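Local coordinates for protein putative retaining b-glycosidase (Saccharophagus degradans, PDB 5A95) that probably hydrolyses mixed-linkage beta-glucans as a retaining glycoside hydrolase of family 5, subfamily 26, with a specificity dictated by its quaternary structure, at residues Phe40-Ile51 / Val127-Tyr136. The protein carries 1 engineered substitution. Residues are numbered along the deposited sequence; the frame is centred on the assembly and turned at random.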
ATOM      1  N   PHE A  40     -10.259  18.878  19.561  1.00 11.11           N
ATOM      2  CA  PHE A  40      -9.688  19.920  20.382  1.00 11.60           C
ATOM      3  C   PHE A  40     -10.768  20.822  20.974  1.00 14.15           C
ATOM      4  O   PHE A  40     -11.705  21.211  20.280  1.00 13.98           O
ATOM      5  CB  PHE A  40      -8.721  20.765  19.537  1.00 10.79           C
ATOM      6  CG  PHE A  40      -7.930  21.763  20.354  1.00 10.32           C
ATOM      7  CD1 PHE A  40      -8.468  23.011  20.645  1.00 11.68           C
ATOM      8  CD2 PHE A  40      -6.675  21.441  20.842  1.00 11.66           C
ATOM      9  CE1 PHE A  40      -7.758  23.915  21.418  1.00 12.52           C
ATOM     10  CE2 PHE A  40      -5.950  22.346  21.592  1.00 10.91           C
ATOM     11  CZ  PHE A  40      -6.504  23.585  21.901  1.00 12.37           C
ATOM     12  N   ASP A  41     -10.620  21.155  22.253  1.00 13.25           N
ATOM     13  CA  ASP A  41     -11.632  21.945  22.966  1.00 15.48           C
ATOM     14  C   ASP A  41     -11.525  23.412  22.567  1.00 15.56           C
ATOM     15  O   ASP A  41     -10.691  24.133  23.093  1.00 16.65           O
ATOM     16  CB  ASP A  41     -11.445  21.785  24.483  1.00 18.44           C
ATOM     17  CG  ASP A  41     -12.443  22.590  25.278  1.00 21.31           C
ATOM     18  OD1 ASP A  41     -13.372  23.186  24.673  1.00 21.45           O
ATOM     19  OD2 ASP A  41     -12.275  22.624  26.518  1.00 29.30           O
ATOM     20  N   VAL A  42     -12.364  23.831  21.626  1.00 15.93           N
ATOM     21  CA  VAL A  42     -12.325  25.197  21.104  1.00 16.80           C
ATOM     22  C   VAL A  42     -12.629  26.255  22.163  1.00 18.38           C
ATOM     23  O   VAL A  42     -12.228  27.401  22.021  1.00 21.35           O
ATOM     24  CB  VAL A  42     -13.256  25.379  19.878  1.00 19.50           C
ATOM     25  CG1 VAL A  42     -12.905  24.377  18.769  1.00 20.16           C
ATOM     26  CG2 VAL A  42     -14.726  25.262  20.274  1.00 23.17           C
ATOM     27  N   LYS A  43     -13.313  25.857  23.239  1.00 21.83           N
ATOM     28  CA  LYS A  43     -13.647  26.776  24.350  1.00 22.00           C
ATOM     29  C   LYS A  43     -12.435  27.128  25.199  1.00 20.56           C
ATOM     30  O   LYS A  43     -12.481  28.090  25.956  1.00 28.19           O
ATOM     31  CB  LYS A  43     -14.731  26.167  25.244  1.00 26.01           C
ATOM     32  CG  LYS A  43     -16.029  25.890  24.513  1.00 30.34           C
ATOM     33  CD  LYS A  43     -17.153  25.498  25.464  1.00 33.93           C
ATOM     34  CE  LYS A  43     -18.257  24.780  24.698  1.00 42.55           C
ATOM     35  NZ  LYS A  43     -19.597  24.948  25.328  1.00 54.34           N
ATOM     36  N   SER A  44     -11.348  26.378  25.069  1.00 21.05           N
ATOM     37  CA  SER A  44     -10.122  26.662  25.817  1.00 22.01           C
ATOM     38  C   SER A  44      -9.311  27.818  25.206  1.00 19.79           C
ATOM     39  O   SER A  44      -8.322  28.261  25.779  1.00 25.98           O
ATOM     40  CB  SER A  44      -9.248  25.403  25.879  1.00 23.23           C
ATOM     41  OG  SER A  44      -8.648  25.099  24.630  1.00 23.46           O
ATOM     42  N   LEU A  45      -9.723  28.281  24.033  1.00 17.31           N
ATOM     43  CA  LEU A  45      -8.942  29.258  23.274  1.00 18.03           C
ATOM     44  C   LEU A  45      -9.358  30.677  23.552  1.00 16.52           C
ATOM     45  O   LEU A  45     -10.549  30.965  23.714  1.00 20.13           O
ATOM     46  CB  LEU A  45      -9.128  29.003  21.774  1.00 17.33           C
ATOM     47  CG  LEU A  45      -8.634  27.647  21.271  1.00 20.31           C
ATOM     48  CD1 LEU A  45      -9.048  27.464  19.815  1.00 21.45           C
ATOM     49  CD2 LEU A  45      -7.138  27.547  21.436  1.00 23.86           C
ATOM     50  N   LYS A  46      -8.376  31.577  23.559  1.00 14.29           N
ATOM     51  CA  LYS A  46      -8.657  33.017  23.479  1.00 16.71           C
ATOM     52  C   LYS A  46      -9.191  33.390  22.095  1.00 16.40           C
ATOM     53  O   LYS A  46      -8.873  32.733  21.112  1.00 17.60           O
ATOM     54  CB  LYS A  46      -7.381  33.815  23.661  1.00 19.26           C
ATOM     55  CG  LYS A  46      -6.661  33.667  24.977  1.00 20.57           C
ATOM     56  CD  LYS A  46      -5.371  34.491  24.892  1.00 24.20           C
ATOM     57  CE  LYS A  46      -4.648  34.552  26.219  1.00 26.33           C
ATOM     58  NZ  LYS A  46      -3.375  35.355  26.187  1.00 24.67           N
ATOM     59  N   THR A  47      -9.940  34.484  22.015  1.00 20.09           N
ATOM     60  CA  THR A  47     -10.396  34.992  20.730  1.00 22.22           C
ATOM     61  C   THR A  47      -9.188  35.182  19.770  1.00 20.38           C
ATOM     62  O   THR A  47      -8.106  35.655  20.177  1.00 19.35           O
ATOM     63  CB  THR A  47     -11.184  36.304  20.917  1.00 24.37           C
ATOM     64  OG1 THR A  47     -10.389  37.240  21.674  1.00 30.67           O
ATOM     65  CG2 THR A  47     -12.520  36.014  21.662  1.00 27.54           C
ATOM     66  N   GLN A  48      -9.372  34.774  18.528  1.00 16.96           N
ATOM     67  CA  GLN A  48      -8.339  34.843  17.514  1.00 14.61           C
ATOM     68  C   GLN A  48      -9.059  34.701  16.199  1.00 13.05           C
ATOM     69  O   GLN A  48      -9.852  33.768  16.011  1.00 15.34           O
ATOM     70  CB  GLN A  48      -7.304  33.702  17.684  1.00 13.42           C
ATOM     71  CG  GLN A  48      -6.142  33.780  16.728  1.00 13.50           C
ATOM     72  CD  GLN A  48      -5.012  32.824  17.077  1.00 12.97           C
ATOM     73  OE1 GLN A  48      -5.151  31.927  17.919  1.00 11.92           O
ATOM     74  NE2 GLN A  48      -3.865  33.019  16.427  1.00 14.91           N
ATOM     75  N   SER A  49      -8.785  35.621  15.277  1.00 12.99           N
ATOM     76  CA  SER A  49      -9.483  35.614  14.013  1.00 11.16           C
ATOM     77  C   SER A  49      -9.098  34.395  13.178  1.00  9.71           C
ATOM     78  O   SER A  49      -7.927  34.023  13.099  1.00 10.58           O
ATOM     79  CB  SER A  49      -9.156  36.861  13.199  1.00 11.92           C
ATOM     80  OG  SER A  49      -9.808  36.827  11.947  1.00 12.71           O
ATOM     81  N   PHE A  50     -10.071  33.787  12.533  1.00  9.19           N
ATOM     82  CA  PHE A  50      -9.774  32.906  11.420  1.00  9.48           C
ATOM     83  C   PHE A  50      -9.125  33.702  10.306  1.00  9.60           C
ATOM     84  O   PHE A  50      -9.487  34.851  10.030  1.00 10.80           O
ATOM     85  CB  PHE A  50     -11.048  32.247  10.838  1.00 11.55           C
ATOM     86  CG  PHE A  50     -11.595  31.133  11.675  1.00 11.12           C
ATOM     87  CD1 PHE A  50     -11.079  29.851  11.563  1.00 10.55           C
ATOM     88  CD2 PHE A  50     -12.597  31.368  12.614  1.00 14.43           C
ATOM     89  CE1 PHE A  50     -11.573  28.830  12.336  1.00 10.95           C
ATOM     90  CE2 PHE A  50     -13.094  30.333  13.386  1.00 15.11           C
ATOM     91  CZ  PHE A  50     -12.572  29.064  13.255  1.00 13.54           C
ATOM     92  N   ILE A  51      -8.199  33.055   9.611  1.00  9.26           N
ATOM     93  CA  ILE A  51      -7.632  33.572   8.380  1.00  8.52           C
ATOM     94  C   ILE A  51      -8.265  32.786   7.248  1.00  7.60           C
ATOM     95  O   ILE A  51      -8.367  31.555   7.332  1.00  8.80           O
ATOM     96  CB  ILE A  51      -6.098  33.423   8.338  1.00  9.24           C
ATOM     97  CG1 ILE A  51      -5.445  34.078   9.568  1.00 10.21           C
ATOM     98  CG2 ILE A  51      -5.525  33.991   7.031  1.00  9.20           C
ATOM     99  CD1 ILE A  51      -5.764  35.552   9.755  1.00 12.51           C
ATOM    100  N   VAL A 127      -0.786  24.474  19.737  1.00  8.81           N
ATOM    101  CA  VAL A 127      -2.005  25.232  19.497  1.00  8.64           C
ATOM    102  C   VAL A 127      -2.252  26.168  20.678  1.00  8.92           C
ATOM    103  O   VAL A 127      -2.528  27.352  20.504  1.00  9.18           O
ATOM    104  CB  VAL A 127      -3.227  24.307  19.242  1.00  9.03           C
ATOM    105  CG1 VAL A 127      -4.516  25.101  19.195  1.00 10.80           C
ATOM    106  CG2 VAL A 127      -3.042  23.545  17.932  1.00  9.25           C
ATOM    107  N   ARG A 128      -2.166  25.640  21.898  1.00  9.82           N
ATOM    108  CA  ARG A 128      -2.403  26.455  23.070  1.00  9.96           C
ATOM    109  C   ARG A 128      -1.371  27.577  23.186  1.00  9.32           C
ATOM    110  O   ARG A 128      -1.713  28.728  23.458  1.00 10.27           O
ATOM    111  CB  ARG A 128      -2.386  25.593  24.325  1.00 11.06           C
ATOM    112  CG  ARG A 128      -3.622  24.722  24.451  1.00 15.73           C
ATOM    113  CD  ARG A 128      -3.726  24.096  25.837  1.00 19.40           C
ATOM    114  NE  ARG A 128      -2.727  23.037  25.988  1.00 20.59           N
ATOM    115  CZ  ARG A 128      -2.897  21.769  25.604  1.00 20.30           C
ATOM    116  NH1 ARG A 128      -4.049  21.370  25.078  1.00 21.04           N
ATOM    117  NH2 ARG A 128      -1.916  20.885  25.766  1.00 20.51           N
ATOM    118  N   TRP A 129      -0.112  27.230  22.971  1.00  9.11           N
ATOM    119  CA  TRP A 129       0.957  28.228  23.052  1.00  9.33           C
ATOM    120  C   TRP A 129       0.759  29.332  22.022  1.00  9.51           C
ATOM    121  O   TRP A 129       0.859  30.525  22.331  1.00 10.51           O
ATOM    122  CB  TRP A 129       2.320  27.582  22.838  1.00 10.21           C
ATOM    123  CG  TRP A 129       2.713  26.559  23.829  1.00  9.95           C
ATOM    124  CD1 TRP A 129       2.252  26.405  25.108  1.00 12.44           C
ATOM    125  CD2 TRP A 129       3.693  25.535  23.631  1.00 10.51           C
ATOM    126  NE1 TRP A 129       2.855  25.332  25.689  1.00 13.32           N
ATOM    127  CE2 TRP A 129       3.754  24.782  24.813  1.00 11.51           C
ATOM    128  CE3 TRP A 129       4.516  25.182  22.565  1.00 10.81           C
ATOM    129  CZ2 TRP A 129       4.605  23.697  24.953  1.00 11.88           C
ATOM    130  CZ3 TRP A 129       5.357  24.102  22.697  1.00 11.90           C
ATOM    131  CH2 TRP A 129       5.389  23.366  23.877  1.00 12.00           C
ATOM    132  N   ALA A 130       0.536  28.925  20.772  1.00  9.29           N
ATOM    133  CA  ALA A 130       0.368  29.887  19.701  1.00 10.04           C
ATOM    134  C   ALA A 130      -0.861  30.768  19.968  1.00 10.41           C
ATOM    135  O   ALA A 130      -0.808  31.984  19.793  1.00 10.75           O
ATOM    136  CB  ALA A 130       0.241  29.154  18.361  1.00  9.15           C
ATOM    137  N   ASN A 131      -1.982  30.159  20.345  1.00  9.43           N
ATOM    138  CA  ASN A 131      -3.175  30.944  20.647  1.00 10.21           C
ATOM    139  C   ASN A 131      -2.951  31.922  21.797  1.00 10.97           C
ATOM    140  O   ASN A 131      -3.427  33.051  21.746  1.00 12.08           O
ATOM    141  CB  ASN A 131      -4.335  30.016  20.920  1.00 10.90           C
ATOM    142  CG  ASN A 131      -5.568  30.732  21.405  1.00 11.63           C
ATOM    143  OD1 ASN A 131      -5.880  30.670  22.599  1.00 13.28           O
ATOM    144  ND2 ASN A 131      -6.246  31.430  20.520  1.00 11.64           N
ATOM    145  N   ASP A 132      -2.222  31.483  22.822  1.00 10.62           N
ATOM    146  CA  ASP A 132      -1.938  32.369  23.960  1.00 12.09           C
ATOM    147  C   ASP A 132      -1.179  33.617  23.509  1.00 12.61           C
ATOM    148  O   ASP A 132      -1.369  34.699  24.069  1.00 15.23           O
ATOM    149  CB  ASP A 132      -1.149  31.612  25.044  1.00 14.08           C
ATOM    150  CG  ASP A 132      -1.046  32.392  26.340  1.00 18.35           C
ATOM    151  OD1 ASP A 132      -2.094  32.903  26.800  1.00 23.87           O
ATOM    152  OD2 ASP A 132       0.071  32.502  26.895  1.00 23.19           O
ATOM    153  N   LEU A 133      -0.372  33.468  22.459  1.00 12.37           N
ATOM    154  CA  LEU A 133       0.455  34.547  21.950  1.00 13.18           C
ATOM    155  C   LEU A 133      -0.139  35.257  20.744  1.00 14.20           C
ATOM    156  O   LEU A 133       0.444  36.230  20.264  1.00 19.89           O
ATOM    157  CB  LEU A 133       1.821  33.962  21.548  1.00 16.89           C
ATOM    158  CG  LEU A 133       2.669  33.515  22.742  1.00 16.94           C
ATOM    159  CD1 LEU A 133       3.723  32.496  22.345  1.00 18.70           C
ATOM    160  CD2 LEU A 133       3.309  34.721  23.434  1.00 18.66           C
ATOM    161  N   GLY A 134      -1.297  34.799  20.276  1.00 14.96           N
ATOM    162  CA  GLY A 134      -1.971  35.411  19.142  1.00 15.44           C
ATOM    163  C   GLY A 134      -1.349  35.117  17.783  1.00 16.64           C
ATOM    164  O   GLY A 134      -1.621  35.841  16.806  1.00 18.18           O
ATOM    165  N   ILE A 135      -0.547  34.049  17.698  1.00 13.55           N
ATOM    166  CA  ILE A 135       0.108  33.672  16.445  1.00 11.84           C
ATOM    167  C   ILE A 135      -0.508  32.398  15.869  1.00 10.83           C
ATOM    168  O   ILE A 135      -1.302  31.719  16.515  1.00 11.53           O
ATOM    169  CB  ILE A 135       1.615  33.530  16.621  1.00 12.71           C
ATOM    170  CG1 ILE A 135       1.944  32.323  17.483  1.00 12.16           C
ATOM    171  CG2 ILE A 135       2.159  34.863  17.149  1.00 14.13           C
ATOM    172  CD1 ILE A 135       3.402  32.014  17.582  1.00 16.86           C
ATOM    173  N   TYR A 136      -0.175  32.146  14.615  1.00  8.79           N
ATOM    174  CA  TYR A 136      -0.810  31.082  13.843  1.00  8.14           C
ATOM    175  C   TYR A 136       0.155  29.944  13.501  1.00  8.12           C
ATOM    176  O   TYR A 136       1.362  30.144  13.499  1.00  9.67           O
ATOM    177  CB  TYR A 136      -1.349  31.670  12.540  1.00  8.32           C
ATOM    178  CG  TYR A 136      -2.492  32.632  12.765  1.00  9.16           C
ATOM    179  CD1 TYR A 136      -3.792  32.165  12.846  1.00  8.22           C
ATOM    180  CD2 TYR A 136      -2.266  34.004  12.935  1.00  9.23           C
ATOM    181  CE1 TYR A 136      -4.853  33.021  13.078  1.00  8.48           C
ATOM    182  CE2 TYR A 136      -3.321  34.871  13.191  1.00 10.44           C
ATOM    183  CZ  TYR A 136      -4.608  34.385  13.246  1.00 10.27           C
ATOM    184  OH  TYR A 136      -5.647  35.252  13.449  1.00 10.84           O
TER
HETATM  185  O   HOH W   1      -6.877  22.462  25.050  1.00 24.98           O
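Asn131 grips the extended backbone of Lys46 with both ends of its amide, a worked example of how one side chain can hold an irregular loop to a helix. Its OD1 takes the N-H of Lys46 on a lone pair in the carbonyl plane, with N to OD1 at 2.8 Å, while ND2 gives one hydrogen to Lys46 O and the other to Gln48 OE1, 2.9 Å away. Three bonds thus fix the rotation of this buried amide, and Leu45 CD2 packs on Asn131 CG. Gln48, stretched out with CG anti to the backbone N (chi1 -175°), passes Asn131 in the reverse direction; Gln48 OE1 is also bonded by Thr180, and Gln48 NE2 meets Ile135 O at 2.9 Å from above the carbonyl plane. That same NE2 sits 3.4 Å above the centre of the Tyr136 ring, whose other face receives Ile51 CG1 in a CH-pi contact. At the ring edge, Tyr136 OH donates to Ser49 O over 2.6 Å. Farther along the packed side, Val127 CG1 covers one face of Phe40.

The outer side is looser. Lys46 runs extended alongside the last turn to bridge Asp132 OD1, 2.8 Å from NZ, and also bonds Asp132 O; Lys87 shares that carboxylate. The exposed Arg128 reaches Ser44 OG through a water.

Beside the contact, Gly134, with positive phi, forms a Schellman motif (Ile135 N to Ala130 O, Gly134 N to Asn131 O) where helix 116-133 gives way to strand 136-144: an alpha-to-beta connection, at the N-terminal end of the strands and away from the catalytic end in the (beta/alpha)8 barrel of family 5, crossed here by the segment leading into strand 52-54.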